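PDB 4U60: structural protein VP1, which builds the outer shell of the polyomavirus capsid as pentamers and binds sialylated glycolipid glycans such as the GM1 oligosaccharide. Local coordinates for residues N30-Q35 with T67-R72; L75-E80 with K238-Y243; H131-G136 with R267-L272; P139-F144 with K177-K182. All blocks are in the same frame, centred on the assembly; numbering follows the deposited sequence. Where two conformers were deposited one is given.

Interaction 1 (N30-Q35 with T67-R72); sequences NTRMGQ and TYSTAR
Arg32 and Thr67 are joined through their backbones: Thr67 N donates to Arg32 O at 2.9 Å, almost straight at the hydrogen (173°). Two waters widen this link into a small polar network. The first takes the hydrogen of Arg32 N and gives its own two to Thr67 O and to Ser69 OG, the latter at 2.7 Å, so three polar atoms are tied together where the backbones do not meet. The second gives a hydrogen to Arg32 O and accepts one from Thr67 OG1. Ser69 OG also lies 2.9 Å from Asn30 O.

Van der Waals contact is made by the base of the arginine chain: Arg32 CB rests against Thr67 OG1 at 3.3 Å, and CG lies beside Ser69 OG at 3.5 Å. A bend at chi2 (-66°) then turns the arginine back along its own segment, where NH1 donates to Thr31 O from above the carbonyl plane and one guanidinium face lies against Asn30 O. Its NE forms a salt bridge with Asp183, whose carboxylate also accepts from Thr70 N, so one acidic residue serves both sides.

The loop that leaves strand 12-29 is thereby fastened to the beginning of strand 69-74 of the jelly-roll coat-protein fold. Ser69 and Ala71 pack on Leu29, Met33 reaches Cys247 and Ile249 of strand 241-254, and Asn30 OD1 accepts from Leu172 N of a neighbouring subunit.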
loop_
_atom_site.group_PDB
_atom_site.type_symbol
_atom_site.label_atom_id
_atom_site.label_comp_id
_atom_site.label_asym_id
_atom_site.label_seq_id
_atom_site.Cartn_x
_atom_site.Cartn_y
_atom_site.Cartn_z
ATOM N N ASN C 30 -0.018 18.586 23.048
ATOM C CA ASN C 30 -0.719 17.436 23.569
ATOM C C ASN C 30 -2.100 17.298 22.950
ATOM O O ASN C 30 -2.725 18.266 22.513
ATOM C CB ASN C 30 -0.792 17.462 25.095
ATOM C CG ASN C 30 0.441 16.857 25.737
ATOM O OD1 ASN C 30 0.817 15.725 25.428
ATOM N ND2 ASN C 30 1.090 17.606 26.595
ATOM N N THR C 31 -2.554 16.050 22.921
ATOM C CA THR C 31 -3.788 15.686 22.257
ATOM C C THR C 31 -5.012 16.199 23.024
ATOM O O THR C 31 -4.963 16.380 24.274
ATOM C CB THR C 31 -3.862 14.160 22.074
ATOM O OG1 THR C 31 -4.825 13.834 21.078
ATOM C CG2 THR C 31 -4.222 13.451 23.355
ATOM N N ARG C 32 -6.090 16.463 22.279
ATOM C CA ARG C 32 -7.344 16.959 22.843
ATOM C C ARG C 32 -8.495 16.036 22.438
ATOM O O ARG C 32 -9.336 16.345 21.597
ATOM C CB ARG C 32 -7.593 18.405 22.426
ATOM C CG ARG C 32 -6.451 19.353 22.805
ATOM C CD ARG C 32 -6.329 19.475 24.301
ATOM N NE ARG C 32 -5.223 20.307 24.771
ATOM C CZ ARG C 32 -4.253 19.896 25.576
ATOM N NH1 ARG C 32 -4.162 18.629 25.979
ATOM N NH2 ARG C 32 -3.345 20.781 26.003
ATOM N N MET C 33 -8.522 14.878 23.078
ATOM C CA MET C 33 -9.518 13.877 22.765
ATOM C C MET C 33 -10.833 14.005 23.506
ATOM O O MET C 33 -11.810 13.381 23.117
ATOM C CB MET C 33 -8.924 12.497 23.037
ATOM C CG MET C 33 -7.784 12.094 22.096
ATOM S SD MET C 33 -8.266 11.933 20.358
ATOM C CE MET C 33 -7.760 13.513 19.688
ATOM N N GLY C 34 -10.853 14.783 24.586
ATOM C CA GLY C 34 -12.082 15.002 25.352
ATOM C C GLY C 34 -11.811 15.199 26.826
ATOM O O GLY C 34 -12.412 16.071 27.463
ATOM N N GLN C 35 -10.952 14.364 27.395
ATOM C CA GLN C 35 -10.456 14.584 28.740
ATOM C C GLN C 35 -9.101 15.259 28.551
ATOM O O GLN C 35 -8.081 14.612 28.292
ATOM C CB GLN C 35 -10.369 13.266 29.478
ATOM C CG GLN C 35 -10.225 13.333 30.984
ATOM C CD GLN C 35 -9.346 14.459 31.471
ATOM O OE1 GLN C 35 -9.783 15.631 31.574
ATOM N NE2 GLN C 35 -8.101 14.113 31.814
ATOM N N THR C 67 -11.127 17.378 19.612
ATOM C CA THR C 67 -11.015 18.732 19.100
ATOM C C THR C 67 -9.603 18.952 18.564
ATOM O O THR C 67 -8.698 18.138 18.805
ATOM C CB THR C 67 -11.326 19.783 20.178
ATOM O OG1 THR C 67 -10.559 19.509 21.352
ATOM C CG2 THR C 67 -12.801 19.766 20.529
ATOM N N TYR C 68 -9.424 20.011 17.799
ATOM C CA TYR C 68 -8.085 20.380 17.318
ATOM C C TYR C 68 -7.199 20.903 18.435
ATOM O O TYR C 68 -7.643 21.646 19.336
ATOM C CB TYR C 68 -8.155 21.407 16.196
ATOM C CG TYR C 68 -8.794 20.880 14.927
ATOM C CD1 TYR C 68 -8.083 20.036 14.091
ATOM C CD2 TYR C 68 -10.104 21.181 14.594
ATOM C CE1 TYR C 68 -8.641 19.551 12.920
ATOM C CE2 TYR C 68 -10.685 20.692 13.442
ATOM C CZ TYR C 68 -9.948 19.853 12.612
ATOM O OH TYR C 68 -10.507 19.346 11.457
ATOM N N SER C 69 -5.928 20.499 18.394
ATOM C CA SER C 69 -4.903 21.160 19.166
ATOM C C SER C 69 -4.396 22.357 18.378
ATOM O O SER C 69 -4.271 22.295 17.161
ATOM C CB SER C 69 -3.742 20.211 19.411
ATOM O OG SER C 69 -4.180 19.057 20.122
ATOM N N THR C 70 -4.048 23.435 19.065
ATOM C CA THR C 70 -3.493 24.592 18.389
ATOM C C THR C 70 -2.740 25.501 19.365
ATOM O O THR C 70 -3.008 25.533 20.570
ATOM C CB THR C 70 -4.585 25.394 17.642
ATOM O OG1 THR C 70 -3.982 26.298 16.702
ATOM C CG2 THR C 70 -5.469 26.176 18.601
ATOM N N ALA C 71 -1.778 26.220 18.809
ATOM C CA ALA C 71 -1.027 27.235 19.553
ATOM C C ALA C 71 -0.586 28.338 18.616
ATOM O O ALA C 71 -0.355 28.105 17.413
ATOM C CB ALA C 71 0.208 26.632 20.216
ATOM N N ARG C 72 -0.496 29.544 19.166
ATOM C CA ARG C 72 0.166 30.658 18.527
ATOM C C ARG C 72 1.472 30.849 19.264
ATOM O O ARG C 72 1.473 31.050 20.488
ATOM C CB ARG C 72 -0.659 31.935 18.638
ATOM C CG ARG C 72 0.035 33.151 18.060
ATOM C CD ARG C 72 -0.727 34.432 18.392
ATOM N NE ARG C 72 -0.115 35.580 17.747
ATOM C CZ ARG C 72 0.977 36.191 18.179
ATOM N NH1 ARG C 72 1.592 35.783 19.290
ATOM N NH2 ARG C 72 1.452 37.240 17.503
HETATM O O HOH W 1 -6.067 17.188 19.426
HETATM O O HOH W 2 -11.761 17.752 23.055
#

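Interaction 2 (L75-E80 with K238-Y243)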
loop_
_atom_site.group_PDB
_atom_site.type_symbol
_atom_site.label_atom_id
_atom_site.label_comp_id
_atom_site.label_asym_id
_atom_site.label_seq_id
_atom_site.Cartn_x
_atom_site.Cartn_y
_atom_site.Cartn_z
ATOM N N LEU C 75 6.984 35.094 17.983
ATOM C CA LEU C 75 8.284 35.134 17.362
ATOM C C LEU C 75 9.015 36.407 17.768
ATOM O O LEU C 75 8.394 37.379 18.226
ATOM C CB LEU C 75 8.151 35.080 15.851
ATOM C CG LEU C 75 7.418 33.841 15.324
ATOM C CD1 LEU C 75 7.210 33.964 13.825
ATOM C CD2 LEU C 75 8.142 32.556 15.678
ATOM N N PRO C 76 10.338 36.420 17.586
ATOM C CA PRO C 76 11.088 37.612 17.934
ATOM C C PRO C 76 10.586 38.834 17.170
ATOM O O PRO C 76 10.388 38.763 15.949
ATOM C CB PRO C 76 12.506 37.258 17.503
ATOM C CG PRO C 76 12.568 35.781 17.627
ATOM C CD PRO C 76 11.221 35.321 17.166
ATOM N N MET C 77 10.365 39.922 17.895
ATOM C CA MET C 77 9.820 41.122 17.304
ATOM C C MET C 77 10.823 41.727 16.323
ATOM O O MET C 77 11.976 41.960 16.678
ATOM C CB MET C 77 9.477 42.128 18.392
ATOM C CG MET C 77 8.502 43.192 17.942
ATOM S SD MET C 77 9.058 44.763 18.536
ATOM C CE MET C 77 10.441 45.082 17.443
ATOM N N LEU C 78 10.360 42.012 15.107
ATOM C CA LEU C 78 11.216 42.451 13.997
ATOM C C LEU C 78 11.210 43.959 13.705
ATOM O O LEU C 78 12.227 44.512 13.277
ATOM C CB LEU C 78 10.778 41.727 12.718
ATOM C CG LEU C 78 11.027 40.223 12.681
ATOM C CD1 LEU C 78 10.343 39.580 11.482
ATOM C CD2 LEU C 78 12.522 39.951 12.681
ATOM N N ASN C 79 10.075 44.613 13.901
ATOM C CA ASN C 79 9.925 46.010 13.439
ATOM C C ASN C 79 9.638 46.999 14.579
ATOM O O ASN C 79 8.511 47.065 15.072
ATOM C CB ASN C 79 8.808 46.093 12.377
ATOM C CG ASN C 79 8.972 45.063 11.256
ATOM O OD1 ASN C 79 9.890 45.163 10.438
ATOM N ND2 ASN C 79 8.072 44.081 11.206
ATOM N N GLU C 80 10.650 47.766 14.987
ATOM C CA GLU C 80 10.469 48.806 16.009
ATOM C C GLU C 80 9.691 50.017 15.464
ATOM O O GLU C 80 9.103 50.771 16.241
ATOM C CB GLU C 80 11.827 49.280 16.560
ATOM N N LYS C 238 2.164 36.954 10.357
ATOM C CA LYS C 238 1.532 38.236 10.609
ATOM C C LYS C 238 1.573 38.563 12.092
ATOM O O LYS C 238 1.284 37.705 12.939
ATOM C CB LYS C 238 0.104 38.211 10.088
ATOM C CG LYS C 238 0.029 38.108 8.569
ATOM C CD LYS C 238 -1.404 37.961 8.083
ATOM C CE LYS C 238 -1.464 37.927 6.557
ATOM N NZ LYS C 238 -2.851 37.774 6.043
ATOM N N GLY C 239 1.974 39.787 12.400
ATOM C CA GLY C 239 2.140 40.216 13.786
ATOM C C GLY C 239 3.140 39.386 14.569
ATOM O O GLY C 239 3.029 39.268 15.791
ATOM N N ASP C 240 4.121 38.810 13.872
ATOM C CA ASP C 240 5.128 37.933 14.489
ATOM C C ASP C 240 4.520 36.768 15.276
ATOM O O ASP C 240 5.042 36.377 16.319
ATOM C CB ASP C 240 6.057 38.771 15.388
ATOM C CG ASP C 240 6.739 39.888 14.633
ATOM O OD1 ASP C 240 6.950 39.746 13.399
ATOM O OD2 ASP C 240 7.045 40.942 15.259
ATOM N N GLY C 241 3.465 36.157 14.738
ATOM C CA GLY C 241 2.855 34.977 15.353
ATOM C C GLY C 241 2.938 33.814 14.394
ATOM O O GLY C 241 2.630 33.967 13.213
ATOM N N LEU C 242 3.343 32.665 14.906
ATOM C CA LEU C 242 3.385 31.411 14.140
ATOM C C LEU C 242 2.279 30.532 14.673
ATOM O O LEU C 242 2.177 30.309 15.878
ATOM C CB LEU C 242 4.733 30.736 14.359
ATOM C CG LEU C 242 4.941 29.343 13.773
ATOM C CD1 LEU C 242 4.839 29.393 12.259
ATOM C CD2 LEU C 242 6.291 28.810 14.229
ATOM N N TYR C 243 1.487 29.973 13.768
ATOM C CA TYR C 243 0.326 29.192 14.158
ATOM C C TYR C 243 0.519 27.736 13.772
ATOM O O TYR C 243 0.782 27.435 12.605
ATOM C CB TYR C 243 -0.917 29.803 13.503
ATOM C CG TYR C 243 -1.137 31.257 13.904
ATOM C CD1 TYR C 243 -0.332 32.273 13.408
ATOM C CD2 TYR C 243 -2.138 31.593 14.792
ATOM C CE1 TYR C 243 -0.534 33.585 13.780
ATOM C CE2 TYR C 243 -2.351 32.897 15.172
ATOM C CZ TYR C 243 -1.551 33.887 14.655
ATOM O OH TYR C 243 -1.789 35.171 15.042
HETATM O O HOH W 3 7.288 43.510 14.535
#
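Asp240 supplies both acceptors that Leu75 and Leu78 use here, one from its backbone and one from its side chain. Leu75 N donates to Asp240 O at 2.9 Å (164° at the hydrogen). Three residues on, Leu78 N points at Asp240 OD2, but at 3.5 Å that bond is weak. OD2 has a firmer partner in a water, which donates to it at 2.7 Å and accepts from Asn79 N; the carboxylate thus draws in two successive amides of the loop, one weakly and one through solvent. With CG anti to its own carbonyl carbon (chi1 -57°), Asp240 extends its acid group across the loop, where OD2 also touches Met77 CA and OD1 lies against Leu78 CD1 at 3.9 Å.

Leu75 covers the bonded carbonyl, its CB 3.4 Å from Asp240 O, and both of its methyls reach Leu242 CB. Pro76 O, for its part, accepts from Trp90 NE1, and Asn79 ND2 donates to Thr88 O.

The contact ties the loop after strand 69-74 to the turn that opens strand 241-254, its neighbour in the jelly-roll. Leu75 continues into the hydrophobic interior of that fold, onto Trp90 of strand 86-99, Leu273 of strand 260-279 and Ile25 of strand 12-29.

Interaction 3 (H131-G136 with R267-L272)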
loop_
_atom_site.group_PDB
_atom_site.type_symbol
_atom_site.label_atom_id
_atom_site.label_comp_id
_atom_site.label_asym_id
_atom_site.label_seq_id
_atom_site.Cartn_x
_atom_site.Cartn_y
_atom_site.Cartn_z
ATOM N N HIS C 131 -5.092 11.994 11.202
ATOM C CA HIS C 131 -3.839 12.707 11.422
ATOM C C HIS C 131 -3.783 13.917 10.547
ATOM O O HIS C 131 -3.876 13.807 9.326
ATOM C CB HIS C 131 -2.628 11.805 11.143
ATOM C CG HIS C 131 -2.642 10.592 11.995
ATOM N ND1 HIS C 131 -2.210 10.629 13.297
ATOM C CD2 HIS C 131 -3.137 9.354 11.796
ATOM C CE1 HIS C 131 -2.410 9.452 13.861
ATOM N NE2 HIS C 131 -2.968 8.660 12.968
ATOM N N MET C 132 -3.645 15.077 11.180
ATOM C CA MET C 132 -3.440 16.266 10.400
ATOM C C MET C 132 -2.579 17.251 11.155
ATOM O O MET C 132 -2.477 17.228 12.384
ATOM C CB MET C 132 -4.768 16.884 9.985
ATOM C CG MET C 132 -5.526 17.523 11.124
ATOM S SD MET C 132 -5.005 19.216 11.523
ATOM C CE MET C 132 -5.528 20.190 10.116
ATOM N N PHE C 133 -1.860 18.056 10.390
ATOM C CA PHE C 133 -1.150 19.177 10.991
ATOM C C PHE C 133 -1.179 20.340 10.009
ATOM O O PHE C 133 -1.406 20.174 8.809
ATOM C CB PHE C 133 0.285 18.839 11.425
ATOM C CG PHE C 133 1.246 18.630 10.291
ATOM C CD1 PHE C 133 1.369 17.387 9.688
ATOM C CD2 PHE C 133 2.019 19.673 9.831
ATOM C CE1 PHE C 133 2.254 17.176 8.645
ATOM C CE2 PHE C 133 2.906 19.459 8.769
ATOM C CZ PHE C 133 3.015 18.212 8.186
ATOM N N ALA C 134 -1.001 21.530 10.563
ATOM C CA ALA C 134 -0.980 22.744 9.781
ATOM C C ALA C 134 0.005 23.713 10.413
ATOM O O ALA C 134 0.138 23.782 11.650
ATOM C CB ALA C 134 -2.357 23.357 9.717
ATOM N N VAL C 135 0.737 24.408 9.560
ATOM C CA VAL C 135 1.654 25.481 9.975
ATOM C C VAL C 135 1.339 26.694 9.114
ATOM O O VAL C 135 1.291 26.602 7.887
ATOM C CB VAL C 135 3.136 25.081 9.807
ATOM C CG1 VAL C 135 4.072 26.203 10.282
ATOM C CG2 VAL C 135 3.446 23.795 10.556
ATOM N N GLY C 136 1.111 27.836 9.760
ATOM C CA GLY C 136 0.793 29.058 9.031
ATOM C C GLY C 136 1.151 30.324 9.765
ATOM O O GLY C 136 1.604 30.309 10.907
ATOM N N ARG C 267 2.040 15.584 19.204
ATOM C CA ARG C 267 2.844 15.823 18.025
ATOM C C ARG C 267 3.905 16.866 18.353
ATOM O O ARG C 267 3.632 17.876 19.026
ATOM C CB ARG C 267 1.965 16.316 16.881
ATOM C CG ARG C 267 2.722 16.583 15.592
ATOM C CD ARG C 267 1.744 16.894 14.464
ATOM N NE ARG C 267 1.090 15.702 13.908
ATOM C CZ ARG C 267 1.547 14.984 12.882
ATOM N NH1 ARG C 267 2.704 15.289 12.286
ATOM N NH2 ARG C 267 0.858 13.946 12.431
ATOM N N TYR C 268 5.101 16.605 17.843
ATOM C CA TYR C 268 6.250 17.482 17.967
ATOM C C TYR C 268 6.490 18.231 16.668
ATOM O O TYR C 268 6.235 17.700 15.591
ATOM C CB TYR C 268 7.465 16.614 18.281
ATOM C CG TYR C 268 8.783 17.327 18.125
ATOM C CD1 TYR C 268 9.318 18.067 19.173
ATOM C CD2 TYR C 268 9.495 17.258 16.933
ATOM C CE1 TYR C 268 10.544 18.734 19.041
ATOM C CE2 TYR C 268 10.715 17.909 16.791
ATOM C CZ TYR C 268 11.238 18.634 17.850
ATOM O OH TYR C 268 12.452 19.272 17.718
ATOM N N PHE C 269 6.997 19.455 16.774
ATOM C CA PHE C 269 7.321 20.285 15.626
ATOM C C PHE C 269 8.651 20.991 15.816
ATOM O O PHE C 269 8.921 21.520 16.889
ATOM C CB PHE C 269 6.279 21.397 15.419
ATOM C CG PHE C 269 4.857 20.930 15.299
ATOM C CD1 PHE C 269 4.097 20.702 16.439
ATOM C CD2 PHE C 269 4.247 20.803 14.048
ATOM C CE1 PHE C 269 2.766 20.337 16.349
ATOM C CE2 PHE C 269 2.911 20.408 13.967
ATOM C CZ PHE C 269 2.198 20.177 15.127
ATOM N N ASN C 270 9.437 21.034 14.750
ATOM C CA ASN C 270 10.628 21.872 14.682
ATOM C C ASN C 270 10.545 22.645 13.379
ATOM O O ASN C 270 10.662 22.072 12.298
ATOM C CB ASN C 270 11.912 21.034 14.752
ATOM C CG ASN C 270 13.173 21.890 14.826
ATOM O OD1 ASN C 270 13.804 22.004 15.879
ATOM N ND2 ASN C 270 13.543 22.496 13.709
ATOM N N ILE C 271 10.320 23.944 13.495
ATOM C CA ILE C 271 10.048 24.795 12.351
ATOM C C ILE C 271 11.200 25.773 12.134
ATOM O O ILE C 271 11.632 26.460 13.059
ATOM C CB ILE C 271 8.723 25.562 12.556
ATOM C CG1 ILE C 271 7.576 24.562 12.714
ATOM C CG2 ILE C 271 8.486 26.523 11.410
ATOM C CD1 ILE C 271 6.346 25.112 13.381
ATOM N N LEU C 272 11.699 25.804 10.909
ATOM C CA LEU C 272 12.758 26.717 10.506
ATOM C C LEU C 272 12.132 27.935 9.873
ATOM O O LEU C 272 11.291 27.789 8.994
ATOM C CB LEU C 272 13.671 26.019 9.502
ATOM C CG LEU C 272 14.826 26.850 8.964
ATOM C CD1 LEU C 272 15.866 27.043 10.047
ATOM C CD2 LEU C 272 15.433 26.186 7.734
#
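Phe133, Val135, Arg267, Phe269 and Ile271 make this a face-to-face contact between two strands, formed mainly by side chains in the buried interior of the chain. The strand axes pass 10.0 Å apart at 29°, too far for backbone pairing.

At one end the Arg267 guanidinium offers a face to Phe133: NH1 lies 3.6 Å from CD1, and the ring and guanidinium planes are 25° apart. Arg267 runs out extended before a turn at chi3 (-78°) sets the flat group there, with His131 CB at its edge. The buried charge is met by Asp248, which forms a salt bridge with NH2 and also accepts from His131 ND1; Thr97 OG1 bonds NH1. Acid and hydroxyl probably hold the guanidinium in its rotation while Phe133 CD1 lies over one face.

Further along, the chemistry turns apolar. Phe269 brings the edge of its ring, through CE2, against Phe133 CB at 4.0 Å, and Val135 CG1 meets Ile271 CD1 tip to tip at the same distance. Val244, on strand 241-254, packs against both Phe269 and Ile271.

Strands meeting by their side chains across a largely hydrophobic interior are typical of the jelly-roll beta-sandwich of viral coat proteins; here strand 241-254 pairs with both 129-136 and 260-279.

Interaction 4 (P139-F144 with K177-K182); sequences PLELQF and KQKLTK
Leu140 and Leu180 both hold CG anti to the backbone nitrogen (chi1 177° and -179°), which carries their branches to a meeting of CD2 with CD2 at 4.0 Å. Leu142 takes the other course, CG anti to its carbonyl carbon (chi1 -60°), and thereby lays CD1 on Leu180 CB, also at 4.0 Å, with its CB close over Gln178 O.

Beneath these leucines runs a short antiparallel ladder. Leu142 and Gln178 form the hydrogen-bonded pair: Leu142 N donates to Gln178 O at 2.8 Å, and Gln178 N returns a bond to Leu142 O at 3.1 Å. Leu180 N donates to Leu140 O at 2.8 Å with a nearly straight bond. Beyond that bond a water bridges Leu140 N and Leu180 O.

This pair forms one side of a short three-stranded antiparallel sheet, in which 141-144 is the middle strand between 177-179 and 191-193.

Glu141, Gln143, Lys177 and Lys179 share the face turned from Leu142 and Gln178. Gln143 OE1 touches Lys177 CE at 3.3 Å, while its NE2 donates to Phe144 O, which lies in its amide plane, and also to Asn173 O; Lys177 NZ is salt-bridged to Asp194. Glu141 and Lys179 run side by side, their charged ends 4.5 Å apart (OE2 to NZ), beyond a salt bridge, and Glu141 OE1 is instead bonded by Asn198 N. Next to the water Pro139 CB packs on Leu180 O and its CG meets Thr181 CG2, with Tyr243 of strand 241-254 against the proline.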
loop_
_atom_site.group_PDB
_atom_site.type_symbol
_atom_site.label_atom_id
_atom_site.label_comp_id
_atom_site.label_asym_id
_atom_site.label_seq_id
_atom_site.Cartn_x
_atom_site.Cartn_y
_atom_site.Cartn_z
ATOM N N PRO C 139 -4.227 32.287 11.939
ATOM C CA PRO C 139 -5.020 31.117 12.323
ATOM C C PRO C 139 -5.525 30.295 11.145
ATOM O O PRO C 139 -5.807 30.834 10.070
ATOM C CB PRO C 139 -6.199 31.726 13.066
ATOM C CG PRO C 139 -5.625 32.971 13.679
ATOM C CD PRO C 139 -4.698 33.520 12.603
ATOM N N LEU C 140 -5.573 28.986 11.354
ATOM C CA LEU C 140 -6.126 28.088 10.356
ATOM C C LEU C 140 -7.574 28.488 10.121
ATOM O O LEU C 140 -8.330 28.652 11.069
ATOM C CB LEU C 140 -6.034 26.642 10.824
ATOM C CG LEU C 140 -6.645 25.584 9.910
ATOM C CD1 LEU C 140 -5.901 25.440 8.581
ATOM C CD2 LEU C 140 -6.727 24.235 10.617
ATOM N N GLU C 141 -7.944 28.658 8.856
ATOM C CA GLU C 141 -9.286 29.058 8.486
ATOM C C GLU C 141 -10.114 27.794 8.286
ATOM O O GLU C 141 -9.676 26.861 7.636
ATOM C CB GLU C 141 -9.250 29.962 7.257
ATOM C CG GLU C 141 -8.701 31.334 7.619
ATOM C CD GLU C 141 -8.157 32.134 6.447
ATOM O OE1 GLU C 141 -7.313 31.604 5.693
ATOM O OE2 GLU C 141 -8.534 33.337 6.337
ATOM N N LEU C 142 -11.297 27.787 8.892
ATOM C CA LEU C 142 -12.133 26.588 8.988
ATOM C C LEU C 142 -13.438 26.733 8.211
ATOM O O LEU C 142 -14.002 27.839 8.106
ATOM C CB LEU C 142 -12.491 26.304 10.445
ATOM C CG LEU C 142 -11.330 26.049 11.412
ATOM C CD1 LEU C 142 -11.847 25.980 12.843
ATOM C CD2 LEU C 142 -10.567 24.783 11.040
ATOM N N GLN C 143 -13.910 25.591 7.731
ATOM C CA GLN C 143 -15.218 25.417 7.090
ATOM C C GLN C 143 -16.012 24.451 7.950
ATOM O O GLN C 143 -15.501 23.419 8.374
ATOM C CB GLN C 143 -15.056 24.854 5.679
ATOM C CG GLN C 143 -16.345 24.397 5.000
ATOM C CD GLN C 143 -17.288 25.542 4.713
ATOM O OE1 GLN C 143 -16.896 26.567 4.142
ATOM N NE2 GLN C 143 -18.530 25.398 5.139
ATOM N N PHE C 144 -17.255 24.790 8.251
ATOM C CA PHE C 144 -18.148 23.866 8.946
ATOM C C PHE C 144 -18.680 22.835 7.954
ATOM O O PHE C 144 -19.158 23.179 6.866
ATOM C CB PHE C 144 -19.313 24.646 9.555
ATOM C CG PHE C 144 -20.184 23.850 10.484
ATOM C CD1 PHE C 144 -19.804 23.624 11.783
ATOM C CD2 PHE C 144 -21.395 23.333 10.047
ATOM C CE1 PHE C 144 -20.606 22.914 12.661
ATOM C CE2 PHE C 144 -22.207 22.618 10.915
ATOM C CZ PHE C 144 -21.795 22.377 12.196
ATOM N N LYS C 177 -18.376 29.434 8.621
ATOM C CA LYS C 177 -16.919 29.391 8.686
ATOM C C LYS C 177 -16.440 29.852 10.065
ATOM O O LYS C 177 -17.235 30.323 10.891
ATOM C CB LYS C 177 -16.330 30.249 7.560
ATOM C CG LYS C 177 -16.593 29.681 6.170
ATOM C CD LYS C 177 -15.950 30.474 5.056
ATOM C CE LYS C 177 -16.127 29.776 3.713
ATOM N NZ LYS C 177 -15.187 30.344 2.725
ATOM N N GLN C 178 -15.143 29.698 10.325
ATOM C CA GLN C 178 -14.541 30.073 11.610
ATOM C C GLN C 178 -13.039 30.107 11.411
ATOM O O GLN C 178 -12.547 29.818 10.323
ATOM C CB GLN C 178 -14.909 29.088 12.731
ATOM C CG GLN C 178 -15.921 29.609 13.749
ATOM C CD GLN C 178 -15.300 30.606 14.714
ATOM O OE1 GLN C 178 -14.164 31.061 14.527
ATOM N NE2 GLN C 178 -16.040 30.945 15.773
ATOM N N LYS C 179 -12.336 30.473 12.471
ATOM C CA LYS C 179 -10.880 30.400 12.518
ATOM C C LYS C 179 -10.493 29.655 13.775
ATOM O O LYS C 179 -11.115 29.829 14.814
ATOM C CB LYS C 179 -10.264 31.797 12.563
ATOM C CG LYS C 179 -10.502 32.582 11.287
ATOM C CD LYS C 179 -9.749 33.884 11.256
ATOM C CE LYS C 179 -9.980 34.592 9.936
ATOM N NZ LYS C 179 -9.308 35.906 9.935
ATOM N N LEU C 180 -9.463 28.834 13.669
ATOM C CA LEU C 180 -8.996 28.016 14.781
ATOM C C LEU C 180 -8.162 28.867 15.731
ATOM O O LEU C 180 -6.942 28.995 15.582
ATOM C CB LEU C 180 -8.200 26.830 14.259
ATOM C CG LEU C 180 -7.628 25.823 15.275
ATOM C CD1 LEU C 180 -8.666 25.411 16.305
ATOM C CD2 LEU C 180 -7.043 24.608 14.569
ATOM N N THR C 181 -8.848 29.448 16.714
ATOM C CA THR C 181 -8.252 30.391 17.664
ATOM C C THR C 181 -8.226 29.914 19.115
ATOM O O THR C 181 -7.832 30.674 20.005
ATOM C CB THR C 181 -9.018 31.714 17.599
ATOM O OG1 THR C 181 -10.405 31.458 17.842
ATOM C CG2 THR C 181 -8.851 32.375 16.220
ATOM N N LYS C 182 -8.631 28.669 19.356
ATOM C CA LYS C 182 -8.685 28.135 20.706
ATOM C C LYS C 182 -8.352 26.653 20.688
ATOM O O LYS C 182 -8.931 25.903 19.923
ATOM C CB LYS C 182 -10.070 28.341 21.306
ATOM C CG LYS C 182 -10.115 28.063 22.800
ATOM C CD LYS C 182 -11.451 28.419 23.433
HETATM O O HOH W 4 -4.823 28.012 13.949
#

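Interactions 1 and 3 are buried, interactions 2 and 4 only partly so, and their chemistry differs with their place. Interaction 3 relies on side chains meeting across the sandwich interior, around one charge-matched arginine; interactions 1 and 2 instead fasten loops to strand beginnings with one firm backbone bond each, waters and polar groups; interaction 4 is a true strand ladder in a small sheet. Strand 241-254 borders all four: segment 238-243 opens it, and Tyr243 N bonds Gly136 O of interaction 3. Arg72, at the end of 67-72, reaches Tyr243 OH, and Tyr68 meets both Met132 and Leu180, which brings interaction 1 against each of the others.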